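Local coordinates for putative lipoprotein (Bacteroides thetaiotaomicron, PDB 4Q1Z), which is of unknown function but, as a putative two-domain lipoprotein of the DUF4876 family, is probably tethered to the bacterial cell envelope by a lipid anchor, at residues M227-P230 with N231-D234. Residues are numbered along the deposited sequence; the frame is centred on the assembly and turned at random.
Sequences MNNP and NFPD
N229 and F232 meet round a type I beta turn, with P230 and N231 at its two corners and an Asx turn laid over its start. The turn sits at the protein surface, in the loop joining strands 223-224 and 238-245 of the large mixed sheet. Followed outward, the N229 side chain touches the second half of the turn at each step. Its CB lies 3.4 Å from the carbonyl O of F232. Because CG stands anti to the backbone N (chi1 -171°), the amide reaches forward along the turn, and CG comes to the edge of the F232 ring, in its plane, 3.9 Å from CD2. Amide and ring run side by side, their planes turned 84° apart. The amide ends in two tips. ND2 rests against F232 CD2 at 4.0 Å; OD1 takes the N-H of N231 on a lone pair, in the carbonyl plane, at 3.2 Å from N231 N and with 152° at the hydrogen. The same oxygen draws a weaker bond from F232 N, 3.4 Å away. P255 and Q256 also pack against the N229 side chain, while R128 makes a cation-pi contact with the F232 ring. Shortening N229 to an alanine is likely to leave the N-H groups of N231 and F232 without this shared acceptor and the F232 ring edge without its amide neighbour. One water links the two arms, accepting from N229 N at 2.7 Å and donating to F232 O at 2.8 Å. Past the turn, P233 CA directs a C-H at the backbone O of N229, 3.2 Å from carbon to oxygen.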
loop_
_atom_site.group_PDB
_atom_site.type_symbol
_atom_site.label_atom_id
_atom_site.label_comp_id
_atom_site.label_asym_id
_atom_site.label_seq_id
_atom_site.Cartn_x
_atom_site.Cartn_y
_atom_site.Cartn_z
HETATM N N MSE A 227 -20.227 -8.283 8.534
HETATM C CA MSE A 227 -21.544 -7.741 8.206
HETATM C C MSE A 227 -22.626 -8.552 8.940
HETATM O O MSE A 227 -23.820 -8.490 8.596
HETATM C CB MSE A 227 -21.773 -7.723 6.682
HETATM C CG MSE A 227 -20.793 -6.804 5.962
HETATM SE SE MSE A 227 -21.183 -6.498 4.117
HETATM C CE MSE A 227 -22.699 -5.297 4.304
ATOM N N ASN A 228 -22.174 -9.306 9.958
ATOM C CA ASN A 228 -22.954 -10.156 10.864
ATOM C C ASN A 228 -23.804 -11.152 10.095
ATOM O O ASN A 228 -25.032 -11.194 10.227
ATOM C CB ASN A 228 -23.782 -9.323 11.861
ATOM C CG ASN A 228 -22.934 -8.321 12.630
ATOM O OD1 ASN A 228 -22.028 -8.689 13.407
ATOM N ND2 ASN A 228 -23.153 -7.035 12.351
ATOM N N ASN A 229 -23.114 -11.951 9.269
ATOM C CA ASN A 229 -23.681 -13.058 8.525
ATOM C C ASN A 229 -23.969 -14.169 9.556
ATOM O O ASN A 229 -23.065 -14.511 10.317
ATOM C CB ASN A 229 -22.712 -13.517 7.419
ATOM C CG ASN A 229 -23.312 -14.522 6.465
ATOM O OD1 ASN A 229 -23.941 -15.517 6.861
ATOM N ND2 ASN A 229 -23.163 -14.256 5.179
ATOM N N PRO A 230 -25.222 -14.692 9.664
ATOM C CA PRO A 230 -25.516 -15.687 10.722
ATOM C C PRO A 230 -24.736 -16.987 10.618
ATOM O O PRO A 230 -24.484 -17.634 11.641
ATOM C CB PRO A 230 -27.013 -15.990 10.534
ATOM C CG PRO A 230 -27.547 -14.915 9.708
ATOM C CD PRO A 230 -26.433 -14.361 8.883
ATOM N N ASN A 231 -24.384 -17.368 9.380
ATOM C CA ASN A 231 -23.772 -18.628 8.997
ATOM C C ASN A 231 -22.266 -18.574 8.810
ATOM O O ASN A 231 -21.634 -19.625 8.889
ATOM C CB ASN A 231 -24.441 -19.123 7.729
ATOM C CG ASN A 231 -25.881 -19.487 7.963
ATOM O OD1 ASN A 231 -26.216 -20.407 8.751
ATOM N ND2 ASN A 231 -26.764 -18.731 7.322
ATOM N N PHE A 232 -21.691 -17.371 8.569
ATOM C CA PHE A 232 -20.237 -17.069 8.412
ATOM C C PHE A 232 -19.999 -15.888 9.340
ATOM O O PHE A 232 -19.950 -14.739 8.895
ATOM C CB PHE A 232 -19.915 -16.792 6.911
ATOM C CG PHE A 232 -20.374 -17.957 6.058
ATOM C CD1 PHE A 232 -19.587 -19.101 5.933
ATOM C CD2 PHE A 232 -21.662 -17.981 5.512
ATOM C CE1 PHE A 232 -20.024 -20.189 5.178
ATOM C CE2 PHE A 232 -22.126 -19.101 4.813
ATOM C CZ PHE A 232 -21.302 -20.198 4.650
ATOM N N PRO A 233 -20.052 -16.122 10.669
ATOM C CA PRO A 233 -20.154 -14.988 11.597
ATOM C C PRO A 233 -18.875 -14.250 11.919
ATOM O O PRO A 233 -17.809 -14.554 11.389
ATOM C CB PRO A 233 -20.746 -15.626 12.852
ATOM C CG PRO A 233 -20.211 -17.005 12.842
ATOM C CD PRO A 233 -20.165 -17.408 11.393
ATOM N N ASP A 234 -19.031 -13.237 12.788
ATOM C CA ASP A 234 -17.993 -12.360 13.307
ATOM C C ASP A 234 -16.846 -13.192 13.890
ATOM O O ASP A 234 -17.093 -14.162 14.611
ATOM C CB ASP A 234 -18.629 -11.455 14.379
ATOM C CG ASP A 234 -17.731 -10.458 15.073
ATOM O OD1 ASP A 234 -16.783 -9.963 14.435
ATOM O OD2 ASP A 234 -18.010 -10.127 16.225
HETATM O O HOH W 1 -20.398 -12.082 9.486
#